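Local coordinates for spydx (Streptococcus pyogenes, PDB 2J43), which probably hydrolyses alpha-1,6-glucosidic linkages in pullulan and glycogen as the whole pullulanase, this piece being its glycogen-binding tandem of family 41 carbohydrate-binding modules, at residues L5-K10 against V95-N100; V67-N72 against K81-S86. All coordinates share one frame; numbering follows the deposited sequence.

Interaction 1 of 2, residues L5-K10 against V95-N100; sequences LRMHFK and VWIDEN
Val95 opens the pairing of 95-100 with the parallel strand at 5-10. Its N donates to Arg6 O (2.9 Å), and its O takes the N-H of His8 (2.9 Å). His8 ND1 adds a weak bond to that same oxygen, which lies at the edge of the imidazole, in its plane. The CG1 branch of Val95 touches both Leu5 CD1 and CG of the selenomethionine Met7, each at 4.0 Å.

Trp96 points to the other face of the sheet, beside His8. Both rings leave the backbone in the same sense, with chi1 of -72° for Trp96 and -70° for His8, and this lays them side by side. The imidazole forms an offset stack on the five-membered ring of the indole, with centroids 4.0 Å apart and planes only 8° from parallel. His8 CB sits over the same indole ring as a CH-pi contact. The stack, helped by the weak bond at ND1, probably limits the rotation of the imidazole. Tyr51 meets the Trp96 ring edge-to-face.

Ile97 returns to the face of Met7 and Phe9. Its N binds His8 O (2.7 Å) and its O accepts from Lys10 N (3.0 Å). Its side chain packs alongside Phe9. Beyond it the strand ends. Asp98 OD1 accepts from His102 N, just beyond the segment, while Glu99 lies alongside the aliphatic start of Lys10. The lysine amine instead bonds to Tyr51 O.

The ladder is a parallel pair within a mixed sheet, next to the antiparallel neighbour 53-58 of strand 4-9. It joins the first strand, 4-9, to the late strand 94-97 of the N-terminal beta-sandwich module, whose family belongs to the transthyretin clan.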
loop_
_atom_site.group_PDB
_atom_site.type_symbol
_atom_site.label_atom_id
_atom_site.label_comp_id
_atom_site.label_asym_id
_atom_site.label_seq_id
_atom_site.Cartn_x
_atom_site.Cartn_y
_atom_site.Cartn_z
ATOM N N LEU A 5 6.978 -12.729 0.293
ATOM C CA LEU A 5 6.827 -11.312 0.051
ATOM C C LEU A 5 6.767 -11.080 -1.452
ATOM O O LEU A 5 7.748 -11.315 -2.161
ATOM C CB LEU A 5 8.014 -10.538 0.634
ATOM C CG LEU A 5 7.993 -9.004 0.494
ATOM C CD1 LEU A 5 6.825 -8.390 1.272
ATOM C CD2 LEU A 5 9.283 -8.373 0.924
ATOM N N ARG A 6 5.626 -10.636 -1.955
ATOM C CA ARG A 6 5.523 -10.279 -3.382
ATOM C C ARG A 6 6.050 -8.893 -3.598
ATOM O O ARG A 6 5.463 -7.928 -3.108
ATOM C CB ARG A 6 4.079 -10.395 -3.863
ATOM C CG ARG A 6 3.834 -9.885 -5.263
ATOM C CD ARG A 6 2.614 -10.456 -5.986
ATOM N NE ARG A 6 2.743 -11.900 -6.135
ATOM C CZ ARG A 6 1.777 -12.665 -6.604
ATOM N NH1 ARG A 6 0.650 -12.101 -6.990
ATOM N NH2 ARG A 6 1.960 -13.973 -6.746
HETATM N N MSE A 7 7.192 -8.829 -4.274
HETATM C CA MSE A 7 7.894 -7.595 -4.523
HETATM C C MSE A 7 7.559 -7.061 -5.904
HETATM O O MSE A 7 7.828 -7.689 -6.890
HETATM C CB MSE A 7 9.394 -7.791 -4.364
HETATM C CG MSE A 7 9.761 -8.282 -3.000
HETATM SE SE MSE A 7 11.699 -8.120 -2.696
HETATM C CE MSE A 7 11.887 -6.240 -2.819
ATOM N N HIS A 8 6.943 -5.894 -5.918
ATOM C CA HIS A 8 6.615 -5.176 -7.128
ATOM C C HIS A 8 7.663 -4.115 -7.417
ATOM O O HIS A 8 7.918 -3.217 -6.589
ATOM C CB HIS A 8 5.271 -4.481 -6.971
ATOM C CG HIS A 8 4.109 -5.400 -6.922
ATOM N ND1 HIS A 8 3.473 -5.773 -5.755
ATOM C CD2 HIS A 8 3.393 -5.960 -7.936
ATOM C CE1 HIS A 8 2.445 -6.547 -6.062
ATOM N NE2 HIS A 8 2.392 -6.685 -7.371
ATOM N N PHE A 9 8.290 -4.186 -8.589
ATOM C CA PHE A 9 9.249 -3.181 -8.984
ATOM C C PHE A 9 8.634 -2.332 -10.126
ATOM O O PHE A 9 8.161 -2.886 -11.129
ATOM C CB PHE A 9 10.552 -3.830 -9.464
ATOM C CG PHE A 9 11.254 -4.601 -8.403
ATOM C CD1 PHE A 9 12.106 -3.945 -7.552
ATOM C CD2 PHE A 9 11.040 -5.943 -8.252
ATOM C CE1 PHE A 9 12.763 -4.635 -6.532
ATOM C CE2 PHE A 9 11.722 -6.632 -7.217
ATOM C CZ PHE A 9 12.542 -5.950 -6.399
ATOM N N LYS A 10 8.690 -1.026 -9.983
ATOM C CA LYS A 10 8.207 -0.097 -11.020
ATOM C C LYS A 10 9.091 -0.109 -12.270
ATOM O O LYS A 10 8.606 -0.223 -13.432
ATOM C CB LYS A 10 8.207 1.317 -10.496
ATOM C CG LYS A 10 7.558 2.363 -11.470
ATOM C CD LYS A 10 6.041 2.402 -11.253
ATOM C CE LYS A 10 5.228 2.401 -12.559
ATOM N NZ LYS A 10 3.849 1.850 -12.436
ATOM N N VAL A 95 4.733 -5.711 -1.324
ATOM C CA VAL A 95 5.334 -4.373 -1.229
ATOM C C VAL A 95 5.518 -3.844 -2.628
ATOM O O VAL A 95 5.752 -4.616 -3.579
ATOM C CB VAL A 95 6.671 -4.490 -0.474
ATOM C CG1 VAL A 95 7.646 -5.373 -1.289
ATOM C CG2 VAL A 95 7.255 -3.207 -0.154
ATOM N N TRP A 96 5.518 -2.535 -2.742
ATOM C CA TRP A 96 5.702 -1.830 -3.992
ATOM C C TRP A 96 6.920 -0.954 -3.889
ATOM O O TRP A 96 7.015 -0.096 -3.000
ATOM C CB TRP A 96 4.472 -0.991 -4.343
ATOM C CG TRP A 96 3.305 -1.843 -4.775
ATOM C CD1 TRP A 96 2.884 -2.020 -6.061
ATOM C CD2 TRP A 96 2.394 -2.599 -3.954
ATOM N NE1 TRP A 96 1.790 -2.830 -6.100
ATOM C CE2 TRP A 96 1.465 -3.221 -4.826
ATOM C CE3 TRP A 96 2.262 -2.829 -2.565
ATOM C CZ2 TRP A 96 0.450 -4.056 -4.372
ATOM C CZ3 TRP A 96 1.229 -3.645 -2.117
ATOM C CH2 TRP A 96 0.327 -4.238 -3.016
ATOM N N ILE A 97 7.837 -1.166 -4.825
ATOM C CA ILE A 97 9.112 -0.464 -4.854
ATOM C C ILE A 97 9.115 0.440 -6.052
ATOM O O ILE A 97 9.065 -0.013 -7.195
ATOM C CB ILE A 97 10.291 -1.443 -4.875
ATOM C CG1 ILE A 97 10.257 -2.279 -3.595
ATOM C CG2 ILE A 97 11.624 -0.713 -4.978
ATOM C CD1 ILE A 97 10.665 -3.657 -3.778
ATOM N N ASP A 98 9.162 1.731 -5.775
ATOM C CA ASP A 98 9.083 2.672 -6.878
ATOM C C ASP A 98 10.426 2.871 -7.581
ATOM O O ASP A 98 11.418 2.228 -7.270
ATOM C CB ASP A 98 8.392 3.979 -6.431
ATOM C CG ASP A 98 9.202 4.793 -5.425
ATOM O OD1 ASP A 98 10.459 4.731 -5.408
ATOM O OD2 ASP A 98 8.599 5.546 -4.635
ATOM N N GLU A 99 10.450 3.762 -8.563
ATOM C CA GLU A 99 11.647 3.935 -9.379
ATOM C C GLU A 99 12.853 4.510 -8.634
ATOM O O GLU A 99 13.972 4.417 -9.120
ATOM C CB GLU A 99 11.328 4.809 -10.600
ATOM C CG GLU A 99 11.143 6.273 -10.270
ATOM C CD GLU A 99 9.729 6.669 -9.904
ATOM O OE1 GLU A 99 8.852 5.805 -9.634
ATOM O OE2 GLU A 99 9.498 7.899 -9.866
ATOM N N ASN A 100 12.612 5.098 -7.467
ATOM C CA ASN A 100 13.691 5.534 -6.573
ATOM C C ASN A 100 13.950 4.559 -5.408
ATOM O O ASN A 100 14.602 4.925 -4.403
ATOM C CB ASN A 100 13.365 6.895 -5.988
ATOM C CG ASN A 100 13.129 7.965 -7.038
ATOM O OD1 ASN A 100 12.175 8.721 -6.941
ATOM N ND2 ASN A 100 13.985 8.019 -8.036
#

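Interaction 2 of 2, residues V67-N72 against K81-S86; sequences VSYLIN and KDQHIS
Tyr69 meets Gln83 through its first torsion. Its CG sits between its own backbone N and carbonyl carbon (chi1 76°), which lays the phenol ring across the start of the Gln83 side chain. Gln83 CB rests over one ring face, 3.7 Å from the centroid, as a CH-pi contact displaced toward the rim. CB is 3.4 Å from Tyr69 CZ. Beyond CB, Gln83 CG sits beside its own backbone N (chi1 -53°). The chain then bends at chi2, and NE2 bonds to Ser80 O.

Ile85 crosses the tyrosine at about a right angle. Its CD1 methyl approaches Tyr69 CE2 at 3.8 Å.

Two hydrogen-bonded antiparallel pairs hold the backbones together. Val67 N gives to Ile85 O (3.0 Å), and Ile85 N gives to Val67 O (2.8 Å). Tyr69 N reaches Gln83 O from above the carbonyl plane, about 35° out of it. Gln83 N returns a bond to Tyr69 O (2.8 Å). The non-hydrogen-bonded pair Ser68-His84 lies between them, where Ser68 CA makes a CA-H...O contact with Gln83 O (3.3 Å).

Leu70 and Asp82 run side by side past the end of the ladder. Leu70 CD2 touches Asp82 OD1 at 3.4 Å, and that oxygen is bonded to Asn78 ND2.

The two segments form a beta hairpin at one edge of a four-stranded antiparallel sheet. Strand 83-86 is outermost within the chain. Strand 66-73 pairs on its other side with strand 21-27, through Ser68 with Trp26 and Leu70 with Trp24. The face of Tyr69 and Ile85 packs on Met7 of strand 4-9.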
loop_
_atom_site.group_PDB
_atom_site.type_symbol
_atom_site.label_atom_id
_atom_site.label_comp_id
_atom_site.label_asym_id
_atom_site.label_seq_id
_atom_site.Cartn_x
_atom_site.Cartn_y
_atom_site.Cartn_z
ATOM N N VAL A 67 13.438 -7.318 5.570
ATOM C CA VAL A 67 14.030 -7.937 4.410
ATOM C C VAL A 67 14.921 -6.922 3.753
ATOM O O VAL A 67 14.542 -5.774 3.569
ATOM C CB VAL A 67 12.931 -8.344 3.431
ATOM C CG1 VAL A 67 13.460 -8.744 2.095
ATOM C CG2 VAL A 67 12.095 -9.506 4.083
ATOM N N SER A 68 16.096 -7.353 3.374
ATOM C CA SER A 68 16.974 -6.515 2.639
ATOM C C SER A 68 17.200 -7.133 1.265
ATOM O O SER A 68 17.119 -8.339 1.061
ATOM C CB SER A 68 18.309 -6.333 3.367
ATOM O OG SER A 68 18.102 -5.675 4.634
ATOM N N TYR A 69 17.557 -6.274 0.327
ATOM C CA TYR A 69 17.703 -6.712 -1.043
ATOM C C TYR A 69 18.520 -5.716 -1.858
ATOM O O TYR A 69 18.718 -4.521 -1.508
ATOM C CB TYR A 69 16.332 -6.933 -1.747
ATOM C CG TYR A 69 15.694 -5.632 -2.123
ATOM C CD1 TYR A 69 15.863 -5.077 -3.401
ATOM C CD2 TYR A 69 14.959 -4.920 -1.179
ATOM C CE1 TYR A 69 15.305 -3.823 -3.671
ATOM C CE2 TYR A 69 14.364 -3.672 -1.501
ATOM C CZ TYR A 69 14.563 -3.160 -2.727
ATOM O OH TYR A 69 14.028 -1.912 -3.015
ATOM N N LEU A 70 18.972 -6.211 -2.994
ATOM C CA LEU A 70 19.537 -5.373 -4.033
ATOM C C LEU A 70 19.295 -6.059 -5.362
ATOM O O LEU A 70 19.008 -7.244 -5.390
ATOM C CB LEU A 70 21.023 -5.097 -3.806
ATOM C CG LEU A 70 21.935 -6.314 -3.830
ATOM C CD1 LEU A 70 22.338 -6.598 -5.277
ATOM C CD2 LEU A 70 23.190 -6.155 -2.974
ATOM N N ILE A 71 19.456 -5.298 -6.438
ATOM C CA ILE A 71 19.392 -5.834 -7.808
ATOM C C ILE A 71 20.804 -5.788 -8.327
ATOM O O ILE A 71 21.453 -4.715 -8.325
ATOM C CB ILE A 71 18.415 -5.023 -8.738
ATOM C CG1 ILE A 71 16.988 -5.148 -8.217
ATOM C CG2 ILE A 71 18.485 -5.531 -10.202
ATOM C CD1 ILE A 71 15.982 -4.361 -8.972
ATOM N N ASN A 72 21.300 -6.919 -8.795
ATOM C CA ASN A 72 22.643 -7.021 -9.352
ATOM C C ASN A 72 22.572 -7.474 -10.788
ATOM O O ASN A 72 21.485 -7.665 -11.318
ATOM C CB ASN A 72 23.573 -7.930 -8.513
ATOM C CG ASN A 72 23.210 -9.443 -8.529
ATOM O OD1 ASN A 72 22.474 -9.884 -9.384
ATOM N ND2 ASN A 72 23.866 -10.255 -7.665
ATOM N N LYS A 81 21.944 -0.213 -5.336
ATOM C CA LYS A 81 22.447 -0.053 -3.953
ATOM C C LYS A 81 21.662 -0.964 -3.023
ATOM O O LYS A 81 20.576 -1.458 -3.341
ATOM C CB LYS A 81 22.413 1.373 -3.418
ATOM C CG LYS A 81 23.016 2.423 -4.328
ATOM C CD LYS A 81 22.805 3.849 -3.729
ATOM C CE LYS A 81 23.368 4.956 -4.647
ATOM N NZ LYS A 81 23.294 6.308 -3.997
ATOM N N ASP A 82 22.223 -1.216 -1.849
ATOM C CA ASP A 82 21.503 -2.004 -0.870
ATOM C C ASP A 82 20.244 -1.279 -0.403
ATOM O O ASP A 82 20.288 -0.062 -0.182
ATOM C CB ASP A 82 22.370 -2.205 0.379
ATOM C CG ASP A 82 23.577 -3.036 0.168
ATOM O OD1 ASP A 82 23.907 -3.546 -0.915
ATOM O OD2 ASP A 82 24.305 -3.266 1.220
ATOM N N GLN A 83 19.177 -2.042 -0.187
ATOM C CA GLN A 83 17.880 -1.532 0.221
ATOM C C GLN A 83 17.286 -2.379 1.316
ATOM O O GLN A 83 17.680 -3.535 1.474
ATOM C CB GLN A 83 16.949 -1.462 -1.008
ATOM C CG GLN A 83 17.474 -0.728 -2.161
ATOM C CD GLN A 83 17.612 0.790 -2.007
ATOM O OE1 GLN A 83 16.991 1.389 -1.126
ATOM N NE2 GLN A 83 18.435 1.406 -2.886
ATOM N N HIS A 84 16.390 -1.787 2.108
ATOM C CA HIS A 84 15.839 -2.417 3.299
ATOM C C HIS A 84 14.344 -2.151 3.461
ATOM O O HIS A 84 13.908 -1.006 3.349
ATOM C CB HIS A 84 16.594 -1.929 4.548
ATOM C CG HIS A 84 18.077 -2.013 4.415
ATOM N ND1 HIS A 84 18.835 -0.957 3.960
ATOM C CD2 HIS A 84 18.928 -3.066 4.518
ATOM C CE1 HIS A 84 20.103 -1.333 3.916
ATOM N NE2 HIS A 84 20.181 -2.613 4.204
ATOM N N ILE A 85 13.587 -3.197 3.765
ATOM C CA ILE A 85 12.152 -3.118 3.898
ATOM C C ILE A 85 11.795 -3.579 5.310
ATOM O O ILE A 85 12.155 -4.665 5.718
ATOM C CB ILE A 85 11.461 -4.030 2.918
ATOM C CG1 ILE A 85 11.768 -3.688 1.465
ATOM C CG2 ILE A 85 9.924 -4.058 3.141
ATOM C CD1 ILE A 85 11.356 -4.793 0.586
ATOM N N SER A 86 11.091 -2.723 6.039
ATOM C CA SER A 86 10.460 -3.088 7.303
ATOM C C SER A 86 9.144 -3.779 7.021
ATOM O O SER A 86 8.281 -3.235 6.310
ATOM C CB SER A 86 10.156 -1.820 8.091
ATOM O OG SER A 86 11.358 -1.289 8.608
#

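How the interactions relate
Interactions 1 and 2 belong to the two sheets of one module and meet in the core between them. Tyr69 is the main bridge: it packs on Ile97, and its CE1 lies 3.9 Å from Phe9 CE1. Interaction 1 is largely buried and parallel, with apolar packing on its inner face and a ring stack on the other. Interaction 2 is antiparallel and only partly buried. It sits at a sheet edge, with exposed His84 on the face away from the core and exposed Asp82 just before strand 83-86. Along the chain, the hairpin of interaction 2 is nested inside the much longer loop that interaction 1 closes.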